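Local coordinates for 2S Albumin protein (Dolichos, PDB 6IX1) that is of unsettled function but, as a seed albumin built on hemopexin motifs, probably serves seed storage or binding of small ligands, at residues F133-Y138 with R153-F159; F8-R12 with Y86-T90; K33-I38 with D214-C218. All coordinates share one frame; numbering follows the deposited sequence.

Interaction 1: residues F133-Y138 with R153-F159; sequences FKGNKY and RNITDGF. With SO4 (sulfate ion), chain E.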
ATOM      1  N   PHE A 133       3.101   7.888  -3.302  1.00  6.79           N
ATOM      2  CA  PHE A 133       2.454   8.369  -4.517  1.00  8.29           C
ATOM      3  C   PHE A 133       1.344   9.326  -4.126  1.00  8.37           C
ATOM      4  O   PHE A 133       0.594   9.040  -3.182  1.00  8.60           O
ATOM      5  CB  PHE A 133       1.824   7.221  -5.303  1.00  7.18           C
ATOM      6  CG  PHE A 133       2.865   6.251  -5.778  1.00  7.04           C
ATOM      7  CD1 PHE A 133       3.535   6.512  -6.961  1.00  8.93           C
ATOM      8  CD2 PHE A 133       3.233   5.095  -5.052  1.00  8.70           C
ATOM      9  CE1 PHE A 133       4.560   5.683  -7.416  1.00  7.63           C
ATOM     10  CE2 PHE A 133       4.231   4.269  -5.525  1.00  7.80           C
ATOM     11  CZ  PHE A 133       4.852   4.524  -6.718  1.00  7.88           C
ATOM     12  N   LYS A 134       1.250  10.452  -4.847  1.00  8.63           N
ATOM     13  CA  LYS A 134       0.161  11.422  -4.631  1.00  8.83           C
ATOM     14  C   LYS A 134      -0.149  12.070  -5.966  1.00  8.02           C
ATOM     15  O   LYS A 134       0.766  12.717  -6.569  1.00  7.62           O
ATOM     16  CB  LYS A 134       0.526  12.542  -3.635  1.00  8.69           C
ATOM     17  CG  LYS A 134      -0.545  13.572  -3.391  1.00 10.83           C
ATOM     18  CD  LYS A 134      -1.853  13.033  -2.865  1.00 11.59           C
ATOM     19  CE  LYS A 134      -2.754  14.134  -2.398  1.00 12.83           C
ATOM     20  NZ  LYS A 134      -2.174  14.718  -1.204  1.00 12.89           N
ATOM     21  N   GLY A 135      -1.376  11.931  -6.473  1.00  8.57           N
ATOM     22  CA  GLY A 135      -1.618  12.342  -7.865  1.00  8.18           C
ATOM     23  C   GLY A 135      -0.626  11.721  -8.796  1.00  7.79           C
ATOM     24  O   GLY A 135      -0.289  10.552  -8.654  1.00  7.99           O
ATOM     25  N   ASN A 136      -0.121  12.479  -9.747  1.00  7.38           N
ATOM     26  CA  ASN A 136       0.860  11.972 -10.723  1.00  7.63           C
ATOM     27  C   ASN A 136       2.292  12.150 -10.256  1.00  6.45           C
ATOM     28  O   ASN A 136       3.222  11.988 -11.053  1.00  7.90           O
ATOM     29  CB  ASN A 136       0.644  12.597 -12.068  1.00  7.12           C
ATOM     30  CG  ASN A 136       1.146  14.020 -12.229  1.00  9.16           C
ATOM     31  OD1 ASN A 136       1.290  14.704 -11.232  1.00  8.94           O
ATOM     32  ND2 ASN A 136       1.350  14.395 -13.497  1.00 16.04           N
ATOM     33  N   LYS A 137       2.464  12.345  -8.969  1.00  7.53           N
ATOM     34  CA  LYS A 137       3.747  12.610  -8.359  1.00  7.26           C
ATOM     35  C   LYS A 137       4.150  11.438  -7.418  1.00  7.07           C
ATOM     36  O   LYS A 137       3.304  10.708  -6.905  1.00  8.03           O
ATOM     37  CB  LYS A 137       3.738  13.901  -7.567  1.00  7.63           C
ATOM     38  CG  LYS A 137       3.404  15.176  -8.325  1.00  9.20           C
ATOM     39  CD  LYS A 137       4.450  15.637  -9.265  1.00  9.65           C
ATOM     40  CE  LYS A 137       4.060  16.893 -10.040  1.00  9.92           C
ATOM     41  NZ  LYS A 137       3.360  16.573 -11.325  1.00 10.80           N
ATOM     42  N   TYR A 138       5.460  11.293  -7.211  1.00  5.90           N
ATOM     43  CA  TYR A 138       5.947  10.304  -6.288  1.00  6.43           C
ATOM     44  C   TYR A 138       7.272  10.719  -5.670  1.00  6.40           C
ATOM     45  O   TYR A 138       8.077  11.460  -6.315  1.00  7.17           O
ATOM     46  CB  TYR A 138       6.078   8.937  -6.965  1.00  7.09           C
ATOM     47  CG  TYR A 138       7.428   8.597  -7.506  1.00  6.78           C
ATOM     48  CD1 TYR A 138       7.876   9.187  -8.675  1.00  8.61           C
ATOM     49  CD2 TYR A 138       8.305   7.819  -6.801  1.00  7.97           C
ATOM     50  CE1 TYR A 138       9.132   8.899  -9.187  1.00  8.45           C
ATOM     51  CE2 TYR A 138       9.535   7.499  -7.288  1.00  8.31           C
ATOM     52  CZ  TYR A 138       9.953   8.063  -8.471  1.00  8.52           C
ATOM     53  OH  TYR A 138      11.152   7.802  -9.046  1.00  9.62           O
ATOM     54  N   ARG A 153       8.838  13.860  -7.909  1.00  6.99           N
ATOM     55  CA  ARG A 153       8.861  13.903  -9.371  1.00  6.42           C
ATOM     56  C   ARG A 153       7.589  13.299  -9.966  1.00  5.81           C
ATOM     57  O   ARG A 153       6.753  12.793  -9.220  1.00  7.32           O
ATOM     58  CB  ARG A 153      10.069  13.142  -9.952  1.00  8.29           C
ATOM     59  CG  ARG A 153      11.321  13.703  -9.305  1.00  9.08           C
ATOM     60  CD  ARG A 153      12.523  13.000  -9.938  1.00 10.11           C
ATOM     61  NE  ARG A 153      12.512  11.528  -9.736  1.00 11.96           N
ATOM     62  CZ  ARG A 153      13.223  10.688 -10.429  1.00 12.29           C
ATOM     63  NH1 ARG A 153      14.010  11.120 -11.419  1.00 13.00           N
ATOM     64  NH2 ARG A 153      13.118   9.410 -10.168  1.00 14.01           N
ATOM     65  N   ASN A 154       7.491  13.311 -11.285  1.00  6.60           N
ATOM     66  CA  ASN A 154       6.350  12.607 -11.861  1.00  7.60           C
ATOM     67  C   ASN A 154       6.631  11.105 -11.685  1.00  7.42           C
ATOM     68  O   ASN A 154       7.763  10.653 -11.814  1.00  6.91           O
ATOM     69  CB  ASN A 154       6.155  13.004 -13.317  1.00  7.71           C
ATOM     70  CG  ASN A 154       5.575  14.377 -13.498  1.00  9.65           C
ATOM     71  OD1 ASN A 154       5.348  15.120 -12.581  1.00 10.00           O
ATOM     72  ND2 ASN A 154       5.307  14.725 -14.716  1.00 12.97           N
ATOM     73  N   ILE A 155       5.521  10.382 -11.567  1.00  6.64           N
ATOM     74  CA  ILE A 155       5.618   8.893 -11.564  1.00  7.56           C
ATOM     75  C   ILE A 155       6.453   8.396 -12.732  1.00  7.43           C
ATOM     76  O   ILE A 155       7.323   7.497 -12.570  1.00  7.03           O
ATOM     77  CB  ILE A 155       4.216   8.303 -11.591  1.00  7.81           C
ATOM     78  CG1 ILE A 155       3.518   8.567 -10.259  1.00  7.45           C
ATOM     79  CG2 ILE A 155       4.257   6.817 -11.964  1.00  9.29           C
ATOM     80  CD1 ILE A 155       2.060   8.186 -10.149  1.00  8.50           C
ATOM     81  N   THR A 156       6.266   8.966 -13.929  1.00  7.87           N
ATOM     82  CA  THR A 156       6.955   8.436 -15.091  1.00  7.66           C
ATOM     83  C   THR A 156       8.409   8.892 -15.175  1.00  6.98           C
ATOM     84  O   THR A 156       9.103   8.454 -16.079  1.00  8.55           O
ATOM     85  CB  THR A 156       6.187   8.742 -16.358  1.00  9.83           C
ATOM     86  OG1 THR A 156       5.984  10.146 -16.449  1.00 10.64           O
ATOM     87  CG2 THR A 156       4.896   7.981 -16.440  1.00 12.61           C
ATOM     88  N   ASP A 157       8.819   9.847 -14.326  1.00  7.06           N
ATOM     89  CA  ASP A 157      10.292  10.085 -14.239  1.00  6.67           C
ATOM     90  C   ASP A 157      11.008   8.899 -13.611  1.00  8.69           C
ATOM     91  O   ASP A 157      12.127   8.606 -13.971  1.00  8.98           O
ATOM     92  CB  ASP A 157      10.608  11.312 -13.391  1.00  7.34           C
ATOM     93  CG  ASP A 157      10.080  12.618 -14.043  1.00  7.22           C
ATOM     94  OD1 ASP A 157      10.208  12.687 -15.262  1.00  9.77           O
ATOM     95  OD2 ASP A 157       9.643  13.495 -13.290  1.00  8.36           O
ATOM     96  N   GLY A 158      10.414   8.204 -12.650  1.00  7.16           N
ATOM     97  CA  GLY A 158      10.964   6.985 -12.073  1.00  7.70           C
ATOM     98  C   GLY A 158      10.591   5.746 -12.838  1.00  7.76           C
ATOM     99  O   GLY A 158      11.350   4.780 -12.855  1.00  8.39           O
ATOM    100  N   PHE A 159       9.357   5.766 -13.354  1.00  7.12           N
ATOM    101  CA  PHE A 159       8.716   4.558 -13.953  1.00  6.53           C
ATOM    102  C   PHE A 159       8.207   4.870 -15.349  1.00  7.35           C
ATOM    103  O   PHE A 159       7.012   4.806 -15.572  1.00  7.56           O
ATOM    104  CB  PHE A 159       7.623   4.047 -12.998  1.00  6.64           C
ATOM    105  CG  PHE A 159       8.062   3.732 -11.626  1.00  7.51           C
ATOM    106  CD1 PHE A 159       8.499   2.456 -11.325  1.00  9.12           C
ATOM    107  CD2 PHE A 159       7.987   4.686 -10.627  1.00  9.60           C
ATOM    108  CE1 PHE A 159       8.932   2.159 -10.054  1.00 10.22           C
ATOM    109  CE2 PHE A 159       8.422   4.366  -9.352  1.00 10.89           C
ATOM    110  CZ  PHE A 159       8.852   3.100  -9.069  1.00 10.19           C
TER
HETATM  111  S   SO4 E 302      13.464   5.013  -8.063  1.00 15.74           S
HETATM  112  O1  SO4 E 302      14.020   4.484  -6.756  1.00 20.90           O
HETATM  113  O2  SO4 E 302      12.769   3.774  -8.420  1.00 14.03           O
HETATM  114  O3  SO4 E 302      14.608   5.257  -8.778  1.00 18.25           O
HETATM  115  O4  SO4 E 302      12.689   6.140  -7.717  1.00 12.23           O
HETATM  116  O   HOH W   1      11.046  10.903  -7.186  1.00 10.92           O
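The ring of Tyr138 receives the edge of Phe159 on one face in a T-shaped aromatic pair, Phe159 CE2 lying 3.9 Å from Tyr138 CE2 with the planes at 63°. Water 1 lies over the rim of the opposite face, while the Asn154 carbonyl and sulfate atom O4 sit at the edge, near the ring plane. Ile155 CG1 likewise meets the edge of the Phe133 ring. The setting is one blade of a hemopexin-type beta-propeller: a hairpin with a type II' turn from Lys134 to Lys137, flanked by antiparallel strand 151-154. Tyr138 and Arg153 form a hydrogen-bonded pair, and Asn136 O accepts from Ile155 N at 2.9 Å, which ties the turn to the first residue beyond that strand. Arg153 kinks at chi3 (-60°), bringing its guanidinium over Asp157 CB and beside Tyr138, where NH2 donates to Tyr138 OH at 2.8 Å. The hydroxyl donates to sulfate O4, 2.6 Å from Tyr138 OH; the anion, probably from the crystallisation liquor, is also held by Tyr131, Arg140 and Gly199. Water 1 accepts from Arg153 NE and donates to Tyr138 O, linking the guanidinium to the strand carbonyl. Lys137, bent at chi2 and chi4, brings its NZ to 2.8 Å from both Asn136 OD1 and Asn154 OD1, one ammonium bridging two amide oxygens.

Interaction 2: residues F8-R12 with Y86-T90; sequences FRSSR and YAPGT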
ATOM      1  N   PHE A   8      -0.790  -3.744   2.143  1.00  6.53           N
ATOM      2  CA  PHE A   8       0.604  -3.906   2.569  1.00  6.45           C
ATOM      3  C   PHE A   8       0.948  -5.381   2.667  1.00  6.62           C
ATOM      4  O   PHE A   8       0.066  -6.248   2.828  1.00  6.59           O
ATOM      5  CB  PHE A   8       0.902  -3.126   3.861  1.00  6.82           C
ATOM      6  CG  PHE A   8       0.285  -3.613   5.145  1.00  6.67           C
ATOM      7  CD1 PHE A   8       0.808  -4.719   5.818  1.00  7.05           C
ATOM      8  CD2 PHE A   8      -0.807  -2.945   5.640  1.00  8.37           C
ATOM      9  CE1 PHE A   8       0.231  -5.120   7.008  1.00  7.73           C
ATOM     10  CE2 PHE A   8      -1.342  -3.346   6.870  1.00  7.23           C
ATOM     11  CZ  PHE A   8      -0.845  -4.456   7.521  1.00  8.24           C
ATOM     12  N   ARG A   9       2.227  -5.642   2.530  1.00  6.41           N
ATOM     13  CA  ARG A   9       2.810  -6.979   2.546  1.00  6.55           C
ATOM     14  C   ARG A   9       3.052  -7.423   3.982  1.00  6.91           C
ATOM     15  O   ARG A   9       3.702  -6.723   4.776  1.00  7.15           O
ATOM     16  CB  ARG A   9       4.153  -6.917   1.780  1.00  8.18           C
ATOM     17  CG  ARG A   9       4.877  -8.234   1.742  1.00  7.05           C
ATOM     18  CD  ARG A   9       6.226  -8.210   1.105  1.00  8.91           C
ATOM     19  NE  ARG A   9       7.136  -7.312   1.775  1.00 11.07           N
ATOM     20  CZ  ARG A   9       8.363  -7.028   1.296  1.00  9.55           C
ATOM     21  NH1 ARG A   9       8.752  -7.461   0.136  1.00 10.18           N
ATOM     22  NH2 ARG A   9       9.115  -6.158   1.986  1.00 11.49           N
ATOM     23  N   SER A  10       2.520  -8.600   4.343  1.00  6.73           N
ATOM     24  CA  SER A  10       2.703  -9.107   5.694  1.00  6.87           C
ATOM     25  C   SER A  10       4.127  -9.645   5.853  1.00  7.42           C
ATOM     26  O   SER A  10       4.755 -10.133   4.930  1.00  8.42           O
ATOM     27  CB  SER A  10       1.738 -10.234   5.968  1.00  7.74           C
ATOM     28  OG  SER A  10       1.926 -10.699   7.270  1.00  7.91           O
ATOM     29  N   SER A  11       4.573  -9.659   7.121  1.00  7.62           N
ATOM     30  CA  SER A  11       5.713 -10.506   7.522  1.00  7.49           C
ATOM     31  C   SER A  11       5.490 -12.014   7.269  1.00  7.81           C
ATOM     32  O   SER A  11       6.455 -12.724   7.052  1.00  9.55           O
ATOM     33  CB  SER A  11       6.038 -10.257   8.973  1.00  9.62           C
ATOM     34  OG  SER A  11       4.912 -10.645   9.746  1.00  9.14           O
ATOM     35  N   ARG A  12       4.245 -12.431   7.173  1.00  7.47           N
ATOM     36  CA  ARG A  12       3.941 -13.851   6.884  1.00  7.11           C
ATOM     37  C   ARG A  12       4.057 -14.107   5.418  1.00  6.73           C
ATOM     38  O   ARG A  12       3.444 -13.316   4.606  1.00  7.88           O
ATOM     39  CB  ARG A  12       2.541 -14.146   7.409  1.00  7.90           C
ATOM     40  CG  ARG A  12       2.447 -14.126   8.939  1.00  9.50           C
ATOM     41  CD  ARG A  12       3.208 -15.228   9.599  1.00 11.96           C
ATOM     42  NE  ARG A  12       3.254 -15.170  10.986  1.00 11.81           N
ATOM     43  CZ  ARG A  12       2.399 -15.779  11.814  1.00 12.84           C
ATOM     44  NH1 ARG A  12       1.322 -16.358  11.333  1.00 12.82           N
ATOM     45  NH2 ARG A  12       2.628 -15.762  13.112  1.00 12.82           N
ATOM     46  N   TYR A  86       0.998  -5.012  13.604  1.00  9.12           N
ATOM     47  CA  TYR A  86      -0.222  -5.767  13.240  1.00 10.01           C
ATOM     48  C   TYR A  86      -0.148  -7.219  13.773  1.00 10.17           C
ATOM     49  O   TYR A  86      -1.152  -7.962  13.589  1.00 13.74           O
ATOM     50  CB  TYR A  86      -0.550  -5.651  11.752  1.00  9.68           C
ATOM     51  CG  TYR A  86       0.568  -6.053  10.844  1.00  9.44           C
ATOM     52  CD1 TYR A  86       0.667  -7.374  10.442  1.00  8.30           C
ATOM     53  CD2 TYR A  86       1.503  -5.150  10.361  1.00  8.22           C
ATOM     54  CE1 TYR A  86       1.717  -7.783   9.646  1.00  7.67           C
ATOM     55  CE2 TYR A  86       2.557  -5.546   9.580  1.00  8.00           C
ATOM     56  CZ  TYR A  86       2.659  -6.862   9.220  1.00  7.67           C
ATOM     57  OH  TYR A  86       3.680  -7.288   8.443  1.00  8.52           O
ATOM     58  N   ALA A  87       0.954  -7.654  14.388  1.00 11.58           N
ATOM     59  CA  ALA A  87       0.997  -8.873  15.257  1.00 11.04           C
ATOM     60  C   ALA A  87       0.273 -10.067  14.662  1.00 10.14           C
ATOM     61  O   ALA A  87      -0.673 -10.591  15.259  1.00 10.94           O
ATOM     62  CB  ALA A  87       0.541  -8.503  16.677  1.00 13.21           C
ATOM     63  N   PRO A  88       0.688 -10.603  13.519  1.00 10.15           N
ATOM     64  CA  PRO A  88      -0.039 -11.695  12.892  1.00 13.97           C
ATOM     65  C   PRO A  88      -0.132 -12.930  13.774  1.00 11.98           C
ATOM     66  O   PRO A  88       0.777 -13.243  14.558  1.00 11.44           O
ATOM     67  CB  PRO A  88       0.735 -12.039  11.635  1.00 16.15           C
ATOM     68  CG  PRO A  88       1.720 -10.990  11.480  1.00 15.13           C
ATOM     69  CD  PRO A  88       1.814 -10.214  12.749  1.00 11.55           C
ATOM     70  N   GLY A  89      -1.301 -13.516  13.727  1.00 12.31           N
ATOM     71  CA  GLY A  89      -1.541 -14.786  14.455  1.00 12.49           C
ATOM     72  C   GLY A  89      -1.886 -14.546  15.907  1.00 13.93           C
ATOM     73  O   GLY A  89      -2.029 -15.492  16.612  1.00 15.85           O
ATOM     74  N   THR A  90      -2.037 -13.294  16.328  1.00 12.62           N
ATOM     75  CA  THR A  90      -2.315 -12.900  17.725  1.00 13.29           C
ATOM     76  C   THR A  90      -3.340 -11.782  17.718  1.00 12.00           C
ATOM     77  O   THR A  90      -3.683 -11.217  16.678  1.00 15.85           O
ATOM     78  CB  THR A  90      -1.059 -12.420  18.496  1.00 13.24           C
ATOM     79  OG1 THR A  90      -0.780 -11.058  18.121  1.00 12.97           O
ATOM     80  CG2 THR A  90       0.155 -13.283  18.235  1.00 18.07           C
TER
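Tyr86 reaches out of its loop to offer a ring face to Phe8 and its hydroxyl end to the Ser10-Ser11 backbone. Its CG, like that of Phe8, stands between the backbone N and the carbonyl carbon (chi1 55° in Tyr86), a rotation that sends the tyrosine ring toward residues 8-12. The two aromatic side chains slide past each other in opposite directions. Phe8 CE1 comes down over the rim of one face of the tyrosine, 3.5 Å from Tyr86 CE2, with the ring planes inclined at 50°. Tyr17 of strand 15-20 stacks on Phe8 and also meets Tyr86, widening this into an aromatic cluster between neighbouring propeller blades.

At the far end of the tyrosine, Ser11 N approaches in the plane of the ring and donates to Tyr86 OH at 2.9 Å. The turn presenting that N-H is an ST turn: Ser10 OG accepts from Arg12 N at 2.9 Å in a nearly straight bond. Ser11 OG lies 3.6 Å from Pro88 CG, though its polar partner is Ser71. Arg12 bends at chi2 and sets one guanidinium face over Pro88 CB, which lies near its centre; Arg12 CG lies 3.8 Å from the same Pro88 CB. Pro88 and Gly89 are the middle residues of a type II turn from Ala87 to Thr90. Thr90 locks this turn, its N and OG1 both donating to Ala87 O from the same face of the carbonyl.

The chemistry thus grades from buried aromatic contact to the packing of an arginine on a proline at the more exposed end, and the one hydrogen bond between the two segments, from Ser11 N to Tyr86 OH, is likely to contribute to their relative placement.

Interaction 3: residues K33-I38 with D214-C218; sequences KTDDKI and DGWPC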
ATOM      1  N   LYS A  33      -0.661 -16.554 -11.041  1.00  9.58           N
ATOM      2  CA  LYS A  33      -1.708 -17.601 -11.015  1.00 10.22           C
ATOM      3  C   LYS A  33      -2.958 -17.007 -10.347  1.00  7.99           C
ATOM      4  O   LYS A  33      -2.743 -16.284  -9.390  1.00  9.18           O
ATOM      5  CB  LYS A  33      -1.250 -18.871 -10.237  1.00 14.86           C
ATOM      6  CG  LYS A  33       0.127 -19.431 -10.441  1.00 20.18           C
ATOM      7  CD  LYS A  33       0.168 -20.674  -9.692  1.00 21.33           C
ATOM      8  CE  LYS A  33       0.215 -21.911 -10.574  1.00 29.75           C
ATOM      9  NZ  LYS A  33       1.603 -22.330 -10.904  1.00 41.72           N
ATOM     10  N   THR A  34      -4.129 -17.504 -10.725  1.00  9.77           N
ATOM     11  CA  THR A  34      -5.375 -17.099 -10.070  1.00  9.34           C
ATOM     12  C   THR A  34      -5.692 -18.004  -8.887  1.00  9.09           C
ATOM     13  O   THR A  34      -6.855 -18.252  -8.663  1.00 12.20           O
ATOM     14  CB  THR A  34      -6.515 -17.118 -11.062  1.00  9.39           C
ATOM     15  OG1 THR A  34      -6.665 -18.419 -11.627  1.00 12.20           O
ATOM     16  CG2 THR A  34      -6.285 -16.131 -12.170  1.00 10.39           C
ATOM     17  N   ASP A  35      -4.697 -18.345  -8.082  1.00  8.50           N
ATOM     18  CA  ASP A  35      -4.841 -19.310  -6.997  1.00  9.35           C
ATOM     19  C   ASP A  35      -4.828 -18.649  -5.625  1.00  8.16           C
ATOM     20  O   ASP A  35      -4.765 -19.294  -4.596  1.00  9.17           O
ATOM     21  CB  ASP A  35      -3.770 -20.402  -7.059  1.00 11.56           C
ATOM     22  CG  ASP A  35      -3.995 -21.378  -8.211  1.00 15.08           C
ATOM     23  OD1 ASP A  35      -5.158 -21.487  -8.714  1.00 18.54           O
ATOM     24  OD2 ASP A  35      -2.968 -21.955  -8.602  1.00 19.96           O
ATOM     25  N   ASP A  36      -4.981 -17.313  -5.598  1.00  7.48           N
ATOM     26  CA  ASP A  36      -5.053 -16.589  -4.335  1.00  8.18           C
ATOM     27  C   ASP A  36      -6.280 -17.041  -3.551  1.00  7.61           C
ATOM     28  O   ASP A  36      -7.323 -17.240  -4.162  1.00  7.67           O
ATOM     29  CB  ASP A  36      -5.090 -15.096  -4.545  1.00  8.20           C
ATOM     30  CG  ASP A  36      -4.363 -14.660  -5.803  1.00  9.25           C
ATOM     31  OD1 ASP A  36      -5.067 -14.694  -6.836  1.00  9.20           O
ATOM     32  OD2 ASP A  36      -3.122 -14.366  -5.743  1.00  8.84           O
ATOM     33  N   LYS A  37      -6.159 -17.077  -2.228  1.00  6.52           N
ATOM     34  CA  LYS A  37      -7.293 -17.448  -1.373  1.00  6.23           C
ATOM     35  C   LYS A  37      -7.356 -16.556  -0.143  1.00  5.91           C
ATOM     36  O   LYS A  37      -6.307 -16.220   0.377  1.00  7.61           O
ATOM     37  CB  LYS A  37      -7.273 -18.951  -0.979  1.00  8.58           C
ATOM     38  CG  LYS A  37      -7.235 -19.929  -2.128  1.00 10.96           C
ATOM     39  CD  LYS A  37      -8.449 -19.924  -3.008  1.00 13.04           C
ATOM     40  CE  LYS A  37      -8.278 -21.163  -3.907  1.00 18.48           C
ATOM     41  NZ  LYS A  37      -9.121 -21.110  -5.075  1.00 19.38           N
ATOM     42  N   ILE A  38      -8.557 -16.413   0.349  1.00  6.29           N
ATOM     43  CA  ILE A  38      -8.792 -15.593   1.540  1.00  6.78           C
ATOM     44  C   ILE A  38      -8.411 -16.410   2.791  1.00  6.64           C
ATOM     45  O   ILE A  38      -8.725 -17.607   2.919  1.00  7.73           O
ATOM     46  CB  ILE A  38     -10.281 -15.177   1.556  1.00  7.20           C
ATOM     47  CG1 ILE A  38     -10.600 -14.263   0.377  1.00  8.76           C
ATOM     48  CG2 ILE A  38     -10.605 -14.563   2.905  1.00  7.93           C
ATOM     49  CD1 ILE A  38     -12.006 -13.817   0.303  1.00 10.97           C
ATOM     50  N   ASP A 214     -10.043 -10.281 -12.559  1.00  9.62           N
ATOM     51  CA  ASP A 214      -9.514 -11.311 -13.447  1.00  9.82           C
ATOM     52  C   ASP A 214      -8.273 -11.991 -12.890  1.00  9.39           C
ATOM     53  O   ASP A 214      -8.071 -13.190 -13.062  1.00 12.22           O
ATOM     54  CB  ASP A 214      -9.285 -10.743 -14.840  1.00 11.24           C
ATOM     55  CG  ASP A 214     -10.636 -10.336 -15.493  1.00 17.13           C
ATOM     56  OD1 ASP A 214     -11.675 -10.874 -15.147  1.00 20.51           O
ATOM     57  OD2 ASP A 214     -10.673  -9.455 -16.302  1.00 24.51           O
ATOM     58  N   GLY A 215      -7.413 -11.211 -12.253  1.00  8.49           N
ATOM     59  CA  GLY A 215      -6.163 -11.764 -11.684  1.00  8.83           C
ATOM     60  C   GLY A 215      -6.303 -12.304 -10.264  1.00  8.23           C
ATOM     61  O   GLY A 215      -5.548 -13.158  -9.854  1.00  9.25           O
ATOM     62  N   TRP A 216      -7.309 -11.779  -9.572  1.00  8.10           N
ATOM     63  CA  TRP A 216      -7.583 -12.065  -8.133  1.00  8.16           C
ATOM     64  C   TRP A 216      -9.036 -12.484  -7.951  1.00  7.98           C
ATOM     65  O   TRP A 216      -9.832 -11.822  -7.302  1.00  8.61           O
ATOM     66  CB  TRP A 216      -7.296 -10.806  -7.316  1.00  8.27           C
ATOM     67  CG  TRP A 216      -5.838 -10.428  -7.352  1.00  8.64           C
ATOM     68  CD1 TRP A 216      -5.186  -9.738  -8.351  1.00 10.65           C
ATOM     69  CD2 TRP A 216      -4.873 -10.589  -6.314  1.00  7.64           C
ATOM     70  NE1 TRP A 216      -3.876  -9.545  -8.023  1.00 10.52           N
ATOM     71  CE2 TRP A 216      -3.649 -10.039  -6.769  1.00  7.70           C
ATOM     72  CE3 TRP A 216      -4.942 -11.068  -5.009  1.00  7.18           C
ATOM     73  CZ2 TRP A 216      -2.515 -10.011  -5.988  1.00  9.22           C
ATOM     74  CZ3 TRP A 216      -3.811 -11.094  -4.258  1.00  8.27           C
ATOM     75  CH2 TRP A 216      -2.617 -10.567  -4.721  1.00  8.88           C
ATOM     76  N   PRO A 217      -9.473 -13.574  -8.626  1.00  7.52           N
ATOM     77  CA  PRO A 217     -10.875 -13.919  -8.573  1.00  8.02           C
ATOM     78  C   PRO A 217     -11.449 -14.258  -7.191  1.00  7.95           C
ATOM     79  O   PRO A 217     -12.653 -14.228  -7.003  1.00  9.28           O
ATOM     80  CB  PRO A 217     -11.029 -15.062  -9.549  1.00 10.84           C
ATOM     81  CG  PRO A 217      -9.625 -15.648  -9.627  1.00 10.50           C
ATOM     82  CD  PRO A 217      -8.691 -14.449  -9.504  1.00  8.77           C
ATOM     83  N   CYS A 218     -10.567 -14.491  -6.234  1.00  8.61           N
ATOM     84  CA  CYS A 218     -11.049 -14.796  -4.872  1.00  8.61           C
ATOM     85  C   CYS A 218     -11.742 -13.575  -4.264  1.00  8.88           C
ATOM     86  O   CYS A 218     -12.429 -13.737  -3.259  1.00  8.71           O
ATOM     87  CB  CYS A 218      -9.963 -15.357  -3.930  1.00  9.67           C
ATOM     88  SG  CYS A 218      -8.739 -14.092  -3.401  1.00 10.42           S
TER
HETATM   89  O   HOH W   2      -7.734 -15.218  -6.563  1.00  9.94           O
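Asp36 lays its carboxylate almost flat over one face of the Trp216 indole: the planes are only 12° apart, though the two side chains cross at about a right angle. Asp36 OD2 hovers toward the rim of the six-membered ring, 3.7 Å from Trp216 CZ3, and is anchored by Thr30 N. An unusual chi1 of -30° in Asp36 sets this overlap. Water 2 accepts from Cys218 N at 2.9 Å and lies close to Asp36 OD1, bridging the Cys218 backbone and the aspartate. Beside it Cys218 points at the aspartate, its CB 3.3 Å from Asp36 O, and Ile38 CD1 rests on Cys218 O. At the other end Thr34 CB packs on Pro217 CG at 3.7 Å. The methyl of the same threonine lies against the last helical carbonyls. The tryptophan also makes edge-to-face pairs with Phe18, Tyr184 and Tyr191. An alanine in place of Trp216 would probably leave the Asp36 carboxylate without its flat support and open a gap among those three aromatic rings. Since Phe18 belongs to the first four-stranded sheet and both tyrosines to the last, the arrangement marks the seam where a hemopexin-type propeller closes its ring of blades.

In the fold
From the N terminus, the chain sets down the first half of interaction 2 at the end of strand 6-9, then that of interaction 3 in the turn leading into strand 37-44 and its first residues. Residues 86-90 close interaction 2 after the third strand of the second sheet, joining the first two blades. Interaction 1 opens and closes within the third blade, from its hairpin to strand 151-154 and the short helix after it, about 29 Å from interaction 2, centre to centre. Residues 214-218, after the fourth sheet, return to 33-38 and close interaction 3. Interactions 2 and 3 cross along the chain, both reaching the first sheet, whereas interaction 1 lies within the span of interaction 3.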